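Side-chain contacts in Low molecular weight heat shock protein (Xanthomonas axonopodis pv. citri, PDB 3GLA), which is a small heat-shock protein of the alpha-crystallin family, probably acting as a chaperone that holds unfolding proteins in solution during stress: residues L18-P23 with L39-E44; I30-D35 with G88-R93. All blocks are in the same frame, centred on the assembly; numbering follows the deposited sequence.

Contact 1: residues L18-P23 with L39-E44; sequences LYADLP and LSIRGE
Leu22 N makes a backbone hydrogen bond to Gly88 O, just ahead of strand 89-95, and Ala20 and Leu18 bond onward to Leu90 and Ile92 in the strand itself, leaving the side chains of Leu18, Ala20 and Leu22 to meet residues 39-44 across the core. The partners are Leu39 and Ile41, and everything that touches is methyl or methylene. Leu18 CD1 lies 3.6 Å from Leu39 CD2, and the same Leu39 methyl also reaches Leu18 CB at 4.1 Å, the two side chains meeting at a slant. Both leucines carry CG anti to the backbone N (chi1 -178° in Leu18), which turns their branches toward each other between the sheets. This is the interior of the alpha-crystallin domain, an immunoglobulin-like beta-sandwich in which strands 15-21 and 38-45 belong to facing sheets. Ile41 stands further along: its CG1 is between N and the carbonyl carbon (chi1 56°), and the extended ethyl arm carries CD1 to Ala20 CB, 4.0 Å away. Leu22 CD1 approaches the same Ile41 CD1 more loosely, at 4.5 Å. Phe70 and Phe66 of strand 64-71 pack on Leu18 and Leu22 respectively, whereas Asp21 forms a salt bridge with Arg45 of the second subunit.

Contact 2: residues I30-D35 with G88-R93; sequences IEVQMD and GVLEIR
Purely apolar packing joins residues 30-35, which run into strand 31-35, outermost within this chain in its three-stranded sheet, to residues 88-93 of the facing sheet in the alpha-crystallin beta-sandwich. Ile30 and Leu90 meet tip to tip: Leu90 CD2 is 3.6 Å from Ile30 CG2 and 3.8 Å from Ile30 CD1, so one methyl touches both branches of the isoleucine. The same Leu90 CD2 also touches Val32 CG2, at 3.8 Å, the two side chains running past each other in opposite directions. Val32 has CG1 anti to the backbone N (chi1 -178°), which aims that methyl at the end of Ile92. Val32 CG1 lies 3.7 Å and Val32 CG2 3.9 Å from Ile92 CD1. Well away from residues 30-35, Glu91 and Arg93 form a salt bridge within their own strand: Arg93 NE gives a nearly straight bond (164°) to Glu91 OE1, 2.9 Å away in the guanidinium plane, which, with a weak second bond from NH1 to the same oxygen, would restrain the guanidinium. Around the apolar row, Leu39 of strand 38-45 packs on Val32, Ile41 of the same strand on Ile92, and Ala83 of strand 82-86 on both Leu90 and Ile92.

Both contacts bridge the two sheets of the sandwich, and each takes one strand from each: strands 15-21 and 89-95 are neighbours in one sheet, 38-45 and 31-35 in the other. Contact 1 sits about 1 Å from the centre of the chain and all its touching residues are buried. The centre of contact 2 lies about 6 Å from that of contact 1 and about 5 Å from the chain centre; Ile30 and Val32 are partly exposed. Leu22 and Ile30 pack on each other and join the two apolar rows. The chemistry across is the same hydrophobic kind; polar groups differ: contact 1 lies beside an intersubunit salt bridge, contact 2 beside one within a strand.

Contact 1: residues L18-P23 with L39-E44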
loop_
_atom_site.group_PDB
_atom_site.type_symbol
_atom_site.label_atom_id
_atom_site.label_comp_id
_atom_site.label_asym_id
_atom_site.label_seq_id
_atom_site.Cartn_x
_atom_site.Cartn_y
_atom_site.Cartn_z
ATOM N N LEU B 18 -8.545 -4.209 -11.561
ATOM C CA LEU B 18 -8.272 -4.615 -10.200
ATOM C C LEU B 18 -7.244 -3.683 -9.668
ATOM O O LEU B 18 -6.264 -3.351 -10.352
ATOM C CB LEU B 18 -7.776 -6.002 -10.198
ATOM C CG LEU B 18 -7.491 -6.607 -8.828
ATOM C CD1 LEU B 18 -7.746 -8.217 -8.891
ATOM C CD2 LEU B 18 -6.002 -6.200 -8.366
ATOM N N TYR B 19 -7.476 -3.199 -8.448
ATOM C CA TYR B 19 -6.505 -2.266 -7.868
ATOM C C TYR B 19 -6.017 -2.970 -6.624
ATOM O O TYR B 19 -6.817 -3.461 -5.834
ATOM C CB TYR B 19 -7.206 -1.002 -7.390
ATOM C CG TYR B 19 -7.952 -0.276 -8.464
ATOM C CD1 TYR B 19 -7.330 0.681 -9.223
ATOM C CD2 TYR B 19 -9.296 -0.569 -8.675
ATOM C CE1 TYR B 19 -8.062 1.381 -10.235
ATOM C CE2 TYR B 19 -10.001 0.099 -9.608
ATOM C CZ TYR B 19 -9.368 1.071 -10.351
ATOM O OH TYR B 19 -10.151 1.657 -11.355
ATOM N N ALA B 20 -4.689 -3.161 -6.516
ATOM C CA ALA B 20 -4.206 -3.907 -5.390
ATOM C C ALA B 20 -3.262 -3.027 -4.610
ATOM O O ALA B 20 -2.358 -2.399 -5.156
ATOM C CB ALA B 20 -3.463 -5.134 -5.904
ATOM N N ASP B 21 -3.418 -3.040 -3.336
ATOM C CA ASP B 21 -2.494 -2.270 -2.521
ATOM C C ASP B 21 -1.338 -3.218 -2.209
ATOM O O ASP B 21 -1.400 -4.126 -1.359
ATOM C CB ASP B 21 -3.215 -1.942 -1.232
ATOM C CG ASP B 21 -4.013 -0.648 -1.353
ATOM O OD1 ASP B 21 -4.007 -0.056 -2.424
ATOM O OD2 ASP B 21 -4.700 -0.361 -0.351
ATOM N N LEU B 22 -0.242 -2.894 -2.895
ATOM C CA LEU B 22 0.982 -3.707 -2.750
ATOM C C LEU B 22 2.119 -2.795 -2.413
ATOM O O LEU B 22 3.110 -2.749 -3.133
ATOM C CB LEU B 22 1.205 -4.466 -4.092
ATOM C CG LEU B 22 0.095 -5.608 -4.200
ATOM C CD1 LEU B 22 0.221 -6.018 -5.682
ATOM C CD2 LEU B 22 0.397 -6.669 -3.233
ATOM N N PRO B 23 2.019 -2.131 -1.266
ATOM C CA PRO B 23 3.114 -1.189 -0.968
ATOM C C PRO B 23 4.414 -1.932 -0.702
ATOM O O PRO B 23 4.472 -3.070 -0.312
ATOM C CB PRO B 23 2.627 -0.530 0.304
ATOM C CG PRO B 23 1.735 -1.573 1.068
ATOM C CD PRO B 23 0.993 -2.165 -0.205
ATOM N N LEU B 39 -7.955 -14.480 -12.137
ATOM C CA LEU B 39 -6.831 -13.567 -12.113
ATOM C C LEU B 39 -6.083 -13.768 -10.811
ATOM O O LEU B 39 -6.703 -13.734 -9.757
ATOM C CB LEU B 39 -7.431 -12.147 -12.187
ATOM C CG LEU B 39 -6.436 -10.961 -12.094
ATOM C CD1 LEU B 39 -5.391 -11.010 -13.266
ATOM C CD2 LEU B 39 -7.203 -9.632 -12.113
ATOM N N SER B 40 -4.768 -13.911 -10.897
ATOM C CA SER B 40 -3.907 -14.237 -9.726
ATOM C C SER B 40 -2.895 -13.090 -9.611
ATOM O O SER B 40 -2.351 -12.562 -10.596
ATOM C CB SER B 40 -3.113 -15.525 -10.115
ATOM O OG SER B 40 -2.020 -15.696 -9.283
ATOM N N ILE B 41 -2.659 -12.666 -8.388
ATOM C CA ILE B 41 -1.541 -11.821 -8.127
ATOM C C ILE B 41 -0.693 -12.501 -7.111
ATOM O O ILE B 41 -1.204 -13.046 -6.147
ATOM C CB ILE B 41 -1.923 -10.393 -7.618
ATOM C CG1 ILE B 41 -2.817 -10.487 -6.351
ATOM C CG2 ILE B 41 -2.628 -9.662 -8.735
ATOM C CD1 ILE B 41 -3.044 -9.092 -5.662
ATOM N N ARG B 42 0.623 -12.440 -7.288
ATOM C CA ARG B 42 1.430 -13.138 -6.350
ATOM C C ARG B 42 2.745 -12.427 -6.275
ATOM O O ARG B 42 3.130 -11.711 -7.211
ATOM C CB ARG B 42 1.613 -14.606 -6.689
ATOM C CG ARG B 42 2.425 -14.742 -7.715
ATOM C CD ARG B 42 2.378 -16.266 -8.101
ATOM N NE ARG B 42 2.527 -17.176 -7.014
ATOM C CZ ARG B 42 2.069 -18.428 -7.064
ATOM N NH1 ARG B 42 1.432 -18.886 -8.177
ATOM N NH2 ARG B 42 2.235 -19.221 -6.004
ATOM N N GLY B 43 3.389 -12.586 -5.133
ATOM C CA GLY B 43 4.696 -11.913 -5.021
ATOM C C GLY B 43 5.067 -12.009 -3.534
ATOM O O GLY B 43 4.520 -12.851 -2.752
ATOM N N GLU B 44 6.024 -11.149 -3.191
ATOM C CA GLU B 44 6.628 -11.308 -1.830
ATOM C C GLU B 44 7.102 -9.937 -1.500
ATOM O O GLU B 44 7.579 -9.176 -2.305
ATOM C CB GLU B 44 7.775 -12.305 -1.762
ATOM C CG GLU B 44 8.344 -12.609 -0.342
ATOM C CD GLU B 44 8.626 -14.108 0.055
ATOM O OE1 GLU B 44 9.118 -14.272 1.203
ATOM O OE2 GLU B 44 8.358 -15.090 -0.706
#

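Contact 2: residues I30-D35 with G88-R93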
loop_
_atom_site.group_PDB
_atom_site.type_symbol
_atom_site.label_atom_id
_atom_site.label_comp_id
_atom_site.label_asym_id
_atom_site.label_seq_id
_atom_site.Cartn_x
_atom_site.Cartn_y
_atom_site.Cartn_z
ATOM N N ILE B 30 5.638 -8.089 -9.158
ATOM C CA ILE B 30 4.325 -8.667 -8.804
ATOM C C ILE B 30 3.985 -9.515 -10.012
ATOM O O ILE B 30 4.015 -9.056 -11.165
ATOM C CB ILE B 30 3.275 -7.602 -8.660
ATOM C CG1 ILE B 30 3.680 -6.585 -7.505
ATOM C CG2 ILE B 30 1.964 -8.274 -8.417
ATOM C CD1 ILE B 30 3.000 -5.241 -7.704
ATOM N N GLU B 31 3.696 -10.746 -9.731
ATOM C CA GLU B 31 3.346 -11.674 -10.864
ATOM C C GLU B 31 1.894 -11.596 -11.029
ATOM O O GLU B 31 1.166 -11.874 -10.080
ATOM C CB GLU B 31 3.735 -13.060 -10.426
ATOM C CG GLU B 31 3.509 -14.074 -11.493
ATOM C CD GLU B 31 4.560 -15.197 -11.399
ATOM O OE1 GLU B 31 4.310 -16.180 -10.677
ATOM O OE2 GLU B 31 5.647 -15.072 -12.062
ATOM N N VAL B 32 1.451 -11.239 -12.203
ATOM C CA VAL B 32 0.023 -11.213 -12.508
ATOM C C VAL B 32 -0.175 -12.259 -13.544
ATOM O O VAL B 32 0.566 -12.242 -14.530
ATOM C CB VAL B 32 -0.323 -9.905 -13.075
ATOM C CG1 VAL B 32 -1.759 -9.744 -13.373
ATOM C CG2 VAL B 32 -0.001 -8.800 -12.027
ATOM N N GLN B 33 -1.163 -13.108 -13.354
ATOM C CA GLN B 33 -1.457 -14.184 -14.347
ATOM C C GLN B 33 -2.921 -14.369 -14.322
ATOM O O GLN B 33 -3.605 -14.104 -13.304
ATOM C CB GLN B 33 -0.834 -15.477 -13.835
ATOM C CG GLN B 33 0.600 -15.371 -13.785
ATOM C CD GLN B 33 1.239 -16.734 -13.764
ATOM O OE1 GLN B 33 2.357 -16.890 -14.256
ATOM N NE2 GLN B 33 0.531 -17.731 -13.224
ATOM N N MET B 34 -3.519 -14.752 -15.462
ATOM C CA MET B 34 -4.907 -15.056 -15.436
ATOM C C MET B 34 -5.032 -16.330 -16.258
ATOM O O MET B 34 -4.501 -16.393 -17.384
ATOM C CB MET B 34 -5.723 -13.906 -15.995
ATOM C CG MET B 34 -7.206 -14.127 -15.833
ATOM S SD MET B 34 -8.094 -12.821 -16.297
ATOM C CE MET B 34 -9.699 -13.580 -16.384
ATOM N N ASP B 35 -5.657 -17.322 -15.718
ATOM C CA ASP B 35 -5.771 -18.606 -16.422
ATOM C C ASP B 35 -7.150 -19.118 -15.960
ATOM O O ASP B 35 -7.559 -18.914 -14.849
ATOM C CB ASP B 35 -4.652 -19.560 -16.014
ATOM C CG ASP B 35 -4.582 -20.870 -16.931
ATOM O OD1 ASP B 35 -4.871 -20.817 -18.177
ATOM O OD2 ASP B 35 -4.260 -21.964 -16.371
ATOM N N GLY B 88 2.726 2.010 -4.995
ATOM C CA GLY B 88 2.367 0.801 -4.240
ATOM C C GLY B 88 1.051 0.246 -4.676
ATOM O O GLY B 88 0.650 -0.710 -4.055
ATOM N N VAL B 89 0.331 0.887 -5.586
ATOM C CA VAL B 89 -0.928 0.299 -6.004
ATOM C C VAL B 89 -0.681 -0.258 -7.343
ATOM O O VAL B 89 -0.096 0.372 -8.264
ATOM C CB VAL B 89 -2.052 1.376 -6.118
ATOM C CG1 VAL B 89 -3.258 0.765 -6.808
ATOM C CG2 VAL B 89 -2.349 1.910 -4.737
ATOM N N LEU B 90 -1.121 -1.467 -7.511
ATOM C CA LEU B 90 -0.981 -2.057 -8.882
ATOM C C LEU B 90 -2.348 -2.044 -9.480
ATOM O O LEU B 90 -3.303 -2.466 -8.809
ATOM C CB LEU B 90 -0.519 -3.502 -8.719
ATOM C CG LEU B 90 -0.337 -4.198 -10.122
ATOM C CD1 LEU B 90 0.830 -3.593 -10.808
ATOM C CD2 LEU B 90 -0.051 -5.668 -9.911
ATOM N N GLU B 91 -2.455 -1.549 -10.699
ATOM C CA GLU B 91 -3.789 -1.502 -11.313
ATOM C C GLU B 91 -3.718 -2.430 -12.459
ATOM O O GLU B 91 -2.801 -2.321 -13.336
ATOM C CB GLU B 91 -4.009 -0.098 -11.738
ATOM C CG GLU B 91 -5.373 -0.022 -12.568
ATOM C CD GLU B 91 -5.698 1.409 -12.935
ATOM O OE1 GLU B 91 -6.364 1.565 -13.977
ATOM O OE2 GLU B 91 -5.267 2.313 -12.251
ATOM N N ILE B 92 -4.585 -3.413 -12.443
ATOM C CA ILE B 92 -4.561 -4.437 -13.483
ATOM C C ILE B 92 -5.796 -4.202 -14.293
ATOM O O ILE B 92 -6.906 -4.114 -13.733
ATOM C CB ILE B 92 -4.692 -5.749 -12.862
ATOM C CG1 ILE B 92 -3.403 -5.992 -11.988
ATOM C CG2 ILE B 92 -4.681 -6.830 -13.957
ATOM C CD1 ILE B 92 -3.484 -7.264 -11.193
ATOM N N ARG B 93 -5.633 -4.145 -15.646
ATOM C CA ARG B 93 -6.830 -3.914 -16.457
ATOM C C ARG B 93 -7.021 -5.127 -17.273
ATOM O O ARG B 93 -6.095 -5.694 -17.851
ATOM C CB ARG B 93 -6.664 -2.704 -17.367
ATOM C CG ARG B 93 -6.499 -1.441 -16.576
ATOM C CD ARG B 93 -6.689 -0.206 -17.435
ATOM N NE ARG B 93 -7.362 0.740 -16.582
ATOM C CZ ARG B 93 -8.591 1.177 -16.796
ATOM N NH1 ARG B 93 -9.137 2.026 -15.927
ATOM N NH2 ARG B 93 -9.274 0.786 -17.874
#